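Local coordinates for protein shikimate kinase (Aquifex aeolicus, PDB 2PT5) that probably transfers a phosphate from ATP to the 3-hydroxyl of shikimate, with magnesium as cofactor, in the pathway leading to chorismate, at residues D30-V35 with K57-V62; R2-G7 with D65-E70; F8-K13 with E108-S113; L24-Y29 with N71-T76. All coordinates share one frame; numbering follows the deposited sequence.

Overall arrangement
The four interactions are arranged around the parallel sheet of a P-loop kinase fold. Interaction 4 is part of the sheet itself, backbone bonds joining edge strand 28-30 to strand 72-75. Interaction 2 fastens the neighbouring strand 2-6 to the turn after helix 52-66, using a partly exposed arginine and a buried tyrosine. Interaction 1, the most buried, is valine packing between helices 31-39 and 52-66, and it meets interaction 4 where D30 bonds to S75. Interaction 3 lies on the other side of the chain's centre from interactions 2 and 4. There a disulfide ties the P-loop to the end of helix 103-109, and K13 reaches back to G7 and T76.

Interaction 1: residues D30-V35 with K57-V62; sequences DVDEEV and KLEFEV
V62 and V35 interlock where helix 31-39 crosses helix 52-66 in this P-loop kinase fold, the local axes passing 9.4 Å apart at an angle of 107°. Each valine fills a hollow on the other helix. V62 enters the shallow dip bordered by V31, E34 and V35, its CG1 lying 3.8 Å from E34 CB while its CG2 turns to V35. In return V35 spreads its two methyls over the L58, E59 and V62 surface. With CG1 anti to the backbone N (chi1 169°), that methyl passes L58 CD1 at 3.6 Å, and CG2 meets V62 CG2, also at 3.6 Å, above the backbone of E59. One turn earlier V31 CG1 rests 3.6 Å from E59 O. Short branched side chains suit such a crossing, since they fill the gap without forcing the helices apart.

D30 opens helix 31-39 as one half of a capping box: E33 N gives its hydrogen to D30 OD2 at 2.9 Å, and D30 N in turn bonds to E33 OE2. D30 OD1 also bonds to S75, which ties the helix start to the sheet, while the carboxylate of E34 leaves the valines to pair with K37. At the edge of the apolar patch the chemistry changes. D32, a probable substrate-binding residue, and E59 run side by side with their carboxylate planes only 17° apart. D32 OD2, buried here and without a partner in the model, lies 3.7 Å from E59 OE2.

Interaction 2: residues R2-G7 with D65-E70; sequences RIYLIG and DLSEKE
R2 sends an extended side chain across to the type I turn L66-K69, where it meets backbone oxygens more than side chains. CG lies beside its own backbone N (chi1 -54°), and the straight run from CG to NE carries NE to the carbonyl oxygens of the turn. NE bonds to K69 O at 2.7 Å, the oxygen tilted 30° out of the guanidinium plane, and makes a weaker, more bent bond to S67 O at 2.8 Å. E70 CA lies over one face of the group, and NH1 bonds to R93 O. Arginine suits this place because one long side chain can gather several carbonyl groups of a turn.

Two residues on, Y4 reaches the same turn with its phenol oxygen: OH donates to S67 OG at 2.8 Å, the serine oxygen lying in plane at the ring edge. S67 OG is bonded as well to L63 O, so the serine links the tyrosine to the last turn of helix 52-66.

Strand 2-6 runs in the sheet between strands 72-75 and 95-100. The Y4 ring packs among I74, T96 and M90, so the contact joins the sheet to the end of helix 52-66, with helix 84-91 packed against the same ring.

Interaction 3: residues F8-K13 with E108-S113; sequences FMCSGK and ERCKDS
C10 and C110 are joined by a disulfide that ties the P-loop (Walker A), between strand 2-6 and helix 13-24, to the residues just after helix 103-109. The two SG atoms are 2.0 Å apart, and the chi3 of -93° is close to the 90° such bonds prefer. C10 SG sits between its backbone N and carbonyl carbon (chi1 53°), which aims it across at C110. C10 is also a predicted ATP-site residue, so in this crystal the covalent link restrains a part of the loop expected to meet the nucleotide.

Apolar contacts flank the disulfide. C10 CB packs on R109 CB at 3.5 Å, and F8 CB comes within 4.2 Å of C110 SG, while its ring turns away to pack with F130 and Y137. M9, present as selenomethionine, bends so that its methyl CE lies tightly against C110 CA, 3.4 Å away, and 3.6 Å from K111 CE, whose chain it crosses almost perpendicularly. Its flexible chain can follow this uneven surface.

The P-loop has polar bonds of its own: K13 NZ reaches G7 O and T76 O, at the ends of strands 2-6 and 72-75. F8 O takes two bonds from S11 and closes the type I turn F8-S11: S11 N donates at 3.0 Å, and the small hydroxyl folds back so that S11 OG donates at 2.6 Å, in the plane of the F8 carbonyl.

Interaction 4: residues L24-Y29 with N71-T76; sequences LNIPFY and NVVIST
F28 and V73 face each other in parallel strands, 28-30 forming the edge of the five-stranded sheet and 72-75 the strand next to it. On either side of F28 the backbone reaches V73: V73 N donates to P27 O at 2.9 Å, and Y29 N to V73 O, also at 2.9 Å. Y29 O then accepts from S75 N. P27 has no N-H to give, and meets N71 O with only its ring carbons CG and CD.

The F28 side chain can be followed outward. CB and CG both lie 4.1 Å from V73 O, and with CG anti to the backbone N (chi1 166°) the ring runs along the sheet in the direction of S75. CD1 passes V73 O at 3.4 Å and V73 CG1 at 3.9 Å. CE1 lies 3.4 Å from S75 OG, with S75 CB close by, and CZ comes 3.2 Å from S75 OG. A small residue such as serine suits the place beside the ring tip, and its hydroxyl bonds to D30 OD1. The ring also touches S14 and S21 of helix 13-24, which packs on this face.

On the face of Y29 and I74, V72 CG2 meets the edge of the Y29 ring at CD2. Back on the F28 face, nearer the strand start, I26 crosses V73 at about a right angle, its CD1 tightly packed 3.4 Å from V73 CG2.

Interaction 1: residues D30-V35 with K57-V62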
# COMPACT_ATOMS: atom_id res chain seq x y z
N ASP A 30 3.94 -8.10 -1.80
CA ASP A 30 3.52 -6.82 -2.32
C ASP A 30 2.62 -7.11 -3.51
O ASP A 30 3.04 -7.77 -4.46
CB ASP A 30 4.72 -6.00 -2.79
CG ASP A 30 4.30 -4.75 -3.53
OD1 ASP A 30 3.73 -3.84 -2.90
OD2 ASP A 30 4.52 -4.69 -4.76
N VAL A 31 1.38 -6.62 -3.47
CA VAL A 31 0.43 -6.89 -4.54
C VAL A 31 0.94 -6.54 -5.94
O VAL A 31 0.96 -7.40 -6.82
CB VAL A 31 -0.89 -6.13 -4.31
CG1 VAL A 31 -1.84 -6.37 -5.49
CG2 VAL A 31 -1.52 -6.59 -2.99
N ASP A 32 1.35 -5.29 -6.15
CA ASP A 32 1.84 -4.89 -7.47
C ASP A 32 2.94 -5.81 -7.99
O ASP A 32 2.93 -6.17 -9.17
CB ASP A 32 2.33 -3.45 -7.44
CG ASP A 32 1.18 -2.44 -7.51
OD1 ASP A 32 1.46 -1.22 -7.38
OD2 ASP A 32 0.02 -2.85 -7.71
N GLU A 33 3.88 -6.19 -7.13
CA GLU A 33 4.97 -7.06 -7.55
C GLU A 33 4.42 -8.44 -7.94
O GLU A 33 4.91 -9.07 -8.87
CB GLU A 33 6.03 -7.18 -6.44
CG GLU A 33 6.17 -8.56 -5.83
CD GLU A 33 6.78 -8.54 -4.44
OE1 GLU A 33 7.80 -7.83 -4.24
OE2 GLU A 33 6.24 -9.23 -3.54
N GLU A 34 3.40 -8.90 -7.22
CA GLU A 34 2.80 -10.20 -7.53
C GLU A 34 1.98 -10.12 -8.81
O GLU A 34 1.97 -11.04 -9.62
CB GLU A 34 1.92 -10.68 -6.37
CG GLU A 34 2.71 -10.97 -5.11
CD GLU A 34 3.91 -11.87 -5.38
OE1 GLU A 34 3.70 -12.99 -5.88
OE2 GLU A 34 5.05 -11.46 -5.11
N VAL A 35 1.28 -9.00 -8.99
CA VAL A 35 0.47 -8.81 -10.18
C VAL A 35 1.35 -8.87 -11.42
O VAL A 35 1.01 -9.54 -12.40
CB VAL A 35 -0.26 -7.45 -10.15
CG1 VAL A 35 -0.87 -7.15 -11.52
CG2 VAL A 35 -1.34 -7.47 -9.06
N LYS A 57 -9.04 -4.91 -11.43
CA LYS A 57 -9.74 -6.11 -10.97
C LYS A 57 -8.72 -7.19 -10.66
O LYS A 57 -8.91 -8.00 -9.76
CB LYS A 57 -10.73 -6.59 -12.04
CG LYS A 57 -11.66 -7.70 -11.56
CD LYS A 57 -12.84 -7.92 -12.52
CE LYS A 57 -13.90 -6.83 -12.40
NZ LYS A 57 -14.64 -6.89 -11.11
N LEU A 58 -7.61 -7.18 -11.39
CA LEU A 58 -6.55 -8.16 -11.20
C LEU A 58 -5.89 -8.01 -9.83
O LEU A 58 -5.71 -8.99 -9.10
CB LEU A 58 -5.49 -8.00 -12.29
CG LEU A 58 -4.68 -9.23 -12.73
CD1 LEU A 58 -3.46 -8.75 -13.49
CD2 LEU A 58 -4.26 -10.06 -11.53
N GLU A 59 -5.52 -6.78 -9.47
CA GLU A 59 -4.86 -6.56 -8.19
C GLU A 59 -5.78 -6.91 -7.03
O GLU A 59 -5.32 -7.35 -5.97
CB GLU A 59 -4.34 -5.11 -8.09
CG GLU A 59 -5.40 -4.04 -8.00
CD GLU A 59 -4.81 -2.63 -8.04
OE1 GLU A 59 -5.58 -1.66 -7.89
OE2 GLU A 59 -3.58 -2.49 -8.22
N PHE A 60 -7.09 -6.74 -7.21
CA PHE A 60 -8.00 -7.08 -6.13
C PHE A 60 -8.04 -8.61 -6.02
O PHE A 60 -8.06 -9.16 -4.92
CB PHE A 60 -9.39 -6.53 -6.39
CG PHE A 60 -10.28 -6.54 -5.18
CD1 PHE A 60 -9.79 -6.94 -3.94
CD2 PHE A 60 -11.61 -6.16 -5.27
CE1 PHE A 60 -10.60 -6.97 -2.82
CE2 PHE A 60 -12.44 -6.19 -4.15
CZ PHE A 60 -11.93 -6.59 -2.92
N GLU A 61 -8.03 -9.29 -7.17
CA GLU A 61 -8.03 -10.75 -7.18
C GLU A 61 -6.78 -11.25 -6.48
O GLU A 61 -6.84 -12.16 -5.64
CB GLU A 61 -8.02 -11.28 -8.62
CG GLU A 61 -7.70 -12.77 -8.72
CD GLU A 61 -7.45 -13.25 -10.14
OE1 GLU A 61 -7.03 -14.42 -10.30
OE2 GLU A 61 -7.66 -12.47 -11.09
N VAL A 62 -5.64 -10.64 -6.82
CA VAL A 62 -4.37 -11.02 -6.23
C VAL A 62 -4.39 -10.79 -4.72
O VAL A 62 -3.83 -11.57 -3.96
CB VAL A 62 -3.21 -10.22 -6.86
CG1 VAL A 62 -1.91 -10.55 -6.17
CG2 VAL A 62 -3.11 -10.54 -8.35

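Interaction 2: residues R2-G7 with D65-E70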
# COMPACT_ATOMS: atom_id res chain seq x y z
N ARG A 2 -3.12 -11.38 9.64
CA ARG A 2 -2.93 -10.73 8.36
C ARG A 2 -2.77 -9.23 8.60
O ARG A 2 -3.61 -8.62 9.26
CB ARG A 2 -4.13 -10.98 7.44
CG ARG A 2 -4.47 -12.45 7.27
CD ARG A 2 -5.50 -12.65 6.18
NE ARG A 2 -5.91 -14.04 6.06
CZ ARG A 2 -6.85 -14.62 6.81
NH1 ARG A 2 -7.49 -13.92 7.74
NH2 ARG A 2 -7.14 -15.89 6.62
N ILE A 3 -1.71 -8.66 8.07
CA ILE A 3 -1.45 -7.23 8.24
C ILE A 3 -1.34 -6.54 6.89
O ILE A 3 -0.49 -6.88 6.06
CB ILE A 3 -0.14 -7.01 9.01
CG1 ILE A 3 -0.25 -7.65 10.40
CG2 ILE A 3 0.15 -5.52 9.12
CD1 ILE A 3 1.09 -7.75 11.12
N TYR A 4 -2.20 -5.56 6.66
CA TYR A 4 -2.18 -4.86 5.38
C TYR A 4 -1.59 -3.47 5.50
O TYR A 4 -1.96 -2.70 6.39
CB TYR A 4 -3.59 -4.76 4.80
CG TYR A 4 -4.27 -6.09 4.62
CD1 TYR A 4 -5.05 -6.65 5.63
CD2 TYR A 4 -4.11 -6.81 3.43
CE1 TYR A 4 -5.68 -7.89 5.46
CE2 TYR A 4 -4.73 -8.06 3.25
CZ TYR A 4 -5.51 -8.59 4.27
OH TYR A 4 -6.13 -9.82 4.10
N LEU A 5 -0.67 -3.14 4.60
CA LEU A 5 -0.05 -1.81 4.62
C LEU A 5 -0.63 -1.01 3.46
O LEU A 5 -0.63 -1.46 2.33
CB LEU A 5 1.47 -1.92 4.47
CG LEU A 5 2.22 -2.76 5.51
CD1 LEU A 5 3.72 -2.62 5.27
CD2 LEU A 5 1.86 -2.33 6.92
N ILE A 6 -1.12 0.19 3.76
CA ILE A 6 -1.70 1.03 2.72
C ILE A 6 -1.12 2.43 2.79
O ILE A 6 -0.60 2.85 3.82
CB ILE A 6 -3.25 1.09 2.86
CG1 ILE A 6 -3.64 1.92 4.09
CG2 ILE A 6 -3.80 -0.31 3.02
CD1 ILE A 6 -5.15 1.94 4.37
N GLY A 7 -1.20 3.15 1.67
CA GLY A 7 -0.68 4.50 1.62
C GLY A 7 -0.12 4.78 0.24
O GLY A 7 -0.21 3.94 -0.65
N ASP A 65 -6.36 -13.70 -3.13
CA ASP A 65 -5.56 -14.93 -3.18
C ASP A 65 -4.46 -14.92 -2.11
O ASP A 65 -4.23 -15.92 -1.41
CB ASP A 65 -4.95 -15.11 -4.57
CG ASP A 65 -5.99 -15.39 -5.64
OD1 ASP A 65 -5.60 -15.63 -6.81
OD2 ASP A 65 -7.20 -15.37 -5.32
N LEU A 66 -3.76 -13.80 -1.99
CA LEU A 66 -2.70 -13.64 -1.00
C LEU A 66 -3.28 -13.74 0.42
O LEU A 66 -2.62 -14.24 1.35
CB LEU A 66 -2.02 -12.27 -1.18
CG LEU A 66 -0.79 -12.12 -2.10
CD1 LEU A 66 -0.95 -12.90 -3.39
CD2 LEU A 66 -0.58 -10.64 -2.39
N SER A 67 -4.51 -13.28 0.58
CA SER A 67 -5.20 -13.28 1.87
C SER A 67 -5.69 -14.66 2.31
O SER A 67 -6.34 -14.78 3.35
CB SER A 67 -6.38 -12.31 1.83
OG SER A 67 -5.93 -10.99 1.59
N GLU A 68 -5.41 -15.69 1.51
CA GLU A 68 -5.81 -17.03 1.91
C GLU A 68 -4.87 -17.44 3.03
O GLU A 68 -5.24 -18.21 3.93
CB GLU A 68 -5.72 -18.01 0.73
CG GLU A 68 -6.88 -17.87 -0.25
CD GLU A 68 -8.23 -18.14 0.40
OE1 GLU A 68 -8.52 -19.32 0.69
OE2 GLU A 68 -9.00 -17.18 0.62
N LYS A 69 -3.65 -16.90 2.99
CA LYS A 69 -2.66 -17.18 4.02
C LYS A 69 -3.15 -16.53 5.31
O LYS A 69 -3.67 -15.41 5.27
CB LYS A 69 -1.30 -16.57 3.64
CG LYS A 69 -0.77 -16.99 2.28
CD LYS A 69 0.42 -16.12 1.87
CE LYS A 69 0.77 -16.28 0.40
NZ LYS A 69 1.31 -17.64 0.10
N GLU A 70 -3.01 -17.21 6.43
CA GLU A 70 -3.46 -16.65 7.70
C GLU A 70 -2.42 -15.72 8.33
O GLU A 70 -2.77 -14.79 9.05
CB GLU A 70 -3.81 -17.76 8.69
CG GLU A 70 -5.17 -18.39 8.46
CD GLU A 70 -5.44 -19.54 9.40
OE1 GLU A 70 -4.89 -19.54 10.52
OE2 GLU A 70 -6.20 -20.45 9.01

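Interaction 3: residues F8-K13 with E108-S113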
# COMPACT_ATOMS: atom_id res chain seq x y z
N PHE A 8 0.47 5.96 0.07
CA PHE A 8 1.03 6.31 -1.23
C PHE A 8 2.28 5.50 -1.55
O PHE A 8 2.97 4.98 -0.66
CB PHE A 8 1.32 7.82 -1.31
CG PHE A 8 0.09 8.68 -1.13
CD1 PHE A 8 -0.21 9.25 0.11
CD2 PHE A 8 -0.80 8.88 -2.19
CE1 PHE A 8 -1.37 10.00 0.30
CE2 PHE A 8 -1.97 9.63 -2.01
CZ PHE A 8 -2.25 10.19 -0.75
N MSE A 9 2.56 5.38 -2.85
CA MSE A 9 3.70 4.64 -3.37
C MSE A 9 5.03 4.95 -2.70
O MSE A 9 5.86 4.06 -2.50
CB MSE A 9 3.81 4.90 -4.88
CG MSE A 9 5.15 4.53 -5.49
SE MSE A 9 5.78 5.97 -6.64
CE MSE A 9 7.08 6.77 -5.46
N CYS A 10 5.25 6.21 -2.36
CA CYS A 10 6.50 6.62 -1.75
C CYS A 10 6.44 6.68 -0.23
O CYS A 10 7.17 7.46 0.39
CB CYS A 10 6.91 7.99 -2.30
SG CYS A 10 5.58 9.23 -2.13
N SER A 11 5.58 5.88 0.39
CA SER A 11 5.48 5.92 1.85
C SER A 11 6.27 4.80 2.53
O SER A 11 6.21 4.63 3.75
CB SER A 11 4.01 5.88 2.29
OG SER A 11 3.37 4.70 1.86
N GLY A 12 7.03 4.04 1.74
CA GLY A 12 7.83 2.96 2.30
C GLY A 12 7.09 1.68 2.68
O GLY A 12 7.57 0.92 3.53
N LYS A 13 5.94 1.44 2.07
CA LYS A 13 5.15 0.25 2.37
C LYS A 13 5.95 -1.04 2.16
O LYS A 13 5.97 -1.92 3.03
CB LYS A 13 3.90 0.20 1.48
CG LYS A 13 2.87 1.26 1.80
CD LYS A 13 1.79 1.28 0.73
CE LYS A 13 2.38 1.63 -0.64
NZ LYS A 13 1.34 1.68 -1.69
N GLU A 108 7.98 15.31 -2.88
CA GLU A 108 9.41 15.12 -3.08
C GLU A 108 9.85 13.67 -3.30
O GLU A 108 10.92 13.45 -3.87
CB GLU A 108 10.19 15.77 -1.92
CG GLU A 108 9.84 15.25 -0.53
CD GLU A 108 10.12 16.27 0.57
OE1 GLU A 108 10.06 15.90 1.76
OE2 GLU A 108 10.39 17.45 0.24
N ARG A 109 9.05 12.70 -2.89
CA ARG A 109 9.43 11.29 -3.05
C ARG A 109 8.70 10.53 -4.16
O ARG A 109 9.29 9.68 -4.82
CB ARG A 109 9.23 10.52 -1.74
CG ARG A 109 10.06 10.97 -0.55
CD ARG A 109 9.76 10.09 0.67
NE ARG A 109 10.38 10.59 1.90
CZ ARG A 109 10.33 9.96 3.08
NH1 ARG A 109 9.70 8.80 3.20
NH2 ARG A 109 10.91 10.50 4.13
N CYS A 110 7.42 10.82 -4.36
CA CYS A 110 6.63 10.11 -5.36
C CYS A 110 6.85 10.53 -6.82
O CYS A 110 7.44 11.56 -7.12
CB CYS A 110 5.14 10.22 -5.01
SG CYS A 110 4.46 9.01 -3.81
N LYS A 111 6.35 9.69 -7.73
CA LYS A 111 6.46 9.92 -9.16
C LYS A 111 5.17 9.47 -9.82
O LYS A 111 4.43 8.67 -9.24
CB LYS A 111 7.65 9.14 -9.72
CG LYS A 111 8.99 9.65 -9.21
CD LYS A 111 10.01 8.53 -9.06
CE LYS A 111 9.67 7.63 -7.88
NZ LYS A 111 10.70 6.58 -7.66
N ASP A 112 4.87 9.98 -11.02
CA ASP A 112 3.66 9.58 -11.72
C ASP A 112 3.89 8.26 -12.45
O ASP A 112 4.95 7.66 -12.32
CB ASP A 112 3.21 10.66 -12.71
CG ASP A 112 4.20 10.89 -13.83
OD1 ASP A 112 5.09 10.04 -14.06
OD2 ASP A 112 4.08 11.94 -14.50
N SER A 113 2.89 7.83 -13.22
CA SER A 113 2.97 6.57 -13.94
C SER A 113 4.09 6.54 -14.98
O SER A 113 4.49 5.47 -15.43
CB SER A 113 1.63 6.26 -14.60
OG SER A 113 1.33 7.19 -15.63

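Interaction 4: residues L24-Y29 with N71-T76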
# COMPACT_ATOMS: atom_id res chain seq x y z
N LEU A 24 8.23 -10.44 12.80
CA LEU A 24 7.08 -11.24 13.23
C LEU A 24 7.18 -12.67 12.72
O LEU A 24 6.32 -13.49 13.01
CB LEU A 24 5.77 -10.61 12.71
CG LEU A 24 5.45 -9.19 13.22
CD1 LEU A 24 4.21 -8.65 12.49
CD2 LEU A 24 5.21 -9.22 14.73
N ASN A 25 8.23 -12.96 11.96
CA ASN A 25 8.43 -14.30 11.41
C ASN A 25 7.30 -14.76 10.50
O ASN A 25 6.85 -15.90 10.61
CB ASN A 25 8.62 -15.31 12.53
CG ASN A 25 9.91 -16.08 12.40
OD1 ASN A 25 10.12 -16.80 11.42
ND2 ASN A 25 10.79 -15.92 13.38
N ILE A 26 6.84 -13.88 9.62
CA ILE A 26 5.78 -14.22 8.68
C ILE A 26 6.19 -13.68 7.32
O ILE A 26 6.95 -12.71 7.25
CB ILE A 26 4.43 -13.61 9.09
CG1 ILE A 26 4.55 -12.08 9.22
CG2 ILE A 26 3.97 -14.23 10.41
CD1 ILE A 26 3.27 -11.40 9.70
N PRO A 27 5.71 -14.30 6.23
CA PRO A 27 6.07 -13.84 4.88
C PRO A 27 5.51 -12.48 4.48
O PRO A 27 4.46 -12.04 4.95
CB PRO A 27 5.55 -14.97 3.99
CG PRO A 27 4.35 -15.46 4.74
CD PRO A 27 4.80 -15.46 6.18
N PHE A 28 6.24 -11.81 3.59
CA PHE A 28 5.83 -10.52 3.09
C PHE A 28 5.51 -10.63 1.61
O PHE A 28 6.19 -11.35 0.86
CB PHE A 28 6.92 -9.47 3.28
CG PHE A 28 6.69 -8.22 2.49
CD1 PHE A 28 5.64 -7.36 2.83
CD2 PHE A 28 7.46 -7.93 1.38
CE1 PHE A 28 5.37 -6.23 2.04
CE2 PHE A 28 7.20 -6.81 0.59
CZ PHE A 28 6.16 -5.96 0.92
N TYR A 29 4.49 -9.91 1.18
CA TYR A 29 4.09 -9.91 -0.22
C TYR A 29 3.60 -8.52 -0.58
O TYR A 29 2.95 -7.84 0.22
CB TYR A 29 2.97 -10.92 -0.47
CG TYR A 29 3.44 -12.35 -0.52
CD1 TYR A 29 4.10 -12.84 -1.64
CD2 TYR A 29 3.29 -13.20 0.58
CE1 TYR A 29 4.59 -14.14 -1.68
CE2 TYR A 29 3.78 -14.51 0.55
CZ TYR A 29 4.43 -14.96 -0.58
OH TYR A 29 4.94 -16.24 -0.63
N ASN A 71 -1.15 -15.96 8.05
CA ASN A 71 -0.08 -15.14 8.60
C ASN A 71 0.71 -14.55 7.44
O ASN A 71 1.39 -15.28 6.71
CB ASN A 71 0.81 -15.99 9.49
CG ASN A 71 0.03 -16.69 10.57
OD1 ASN A 71 -0.44 -16.06 11.52
ND2 ASN A 71 -0.13 -18.01 10.44
N VAL A 72 0.62 -13.24 7.28
CA VAL A 72 1.31 -12.59 6.17
C VAL A 72 1.18 -11.07 6.27
O VAL A 72 0.23 -10.55 6.86
CB VAL A 72 0.68 -13.05 4.83
CG1 VAL A 72 -0.73 -12.49 4.70
CG2 VAL A 72 1.56 -12.64 3.64
N VAL A 73 2.17 -10.37 5.71
CA VAL A 73 2.15 -8.91 5.67
C VAL A 73 2.02 -8.63 4.19
O VAL A 73 2.83 -9.10 3.38
CB VAL A 73 3.45 -8.29 6.18
CG1 VAL A 73 3.39 -6.78 6.01
CG2 VAL A 73 3.67 -8.67 7.63
N ILE A 74 0.98 -7.89 3.82
CA ILE A 74 0.74 -7.56 2.43
C ILE A 74 0.75 -6.06 2.22
O ILE A 74 -0.02 -5.34 2.86
CB ILE A 74 -0.63 -8.09 1.98
CG1 ILE A 74 -0.65 -9.62 2.05
CG2 ILE A 74 -0.95 -7.62 0.58
CD1 ILE A 74 -2.05 -10.20 1.97
N SER A 75 1.64 -5.58 1.35
CA SER A 75 1.71 -4.16 1.03
C SER A 75 0.81 -4.00 -0.20
O SER A 75 0.76 -4.89 -1.05
CB SER A 75 3.15 -3.73 0.69
OG SER A 75 3.68 -4.49 -0.38
N THR A 76 0.08 -2.90 -0.27
CA THR A 76 -0.84 -2.66 -1.38
C THR A 76 -0.41 -1.50 -2.27
O THR A 76 0.42 -0.67 -1.87
CB THR A 76 -2.26 -2.38 -0.84
OG1 THR A 76 -2.24 -1.20 -0.03
CG2 THR A 76 -2.75 -3.55 0.01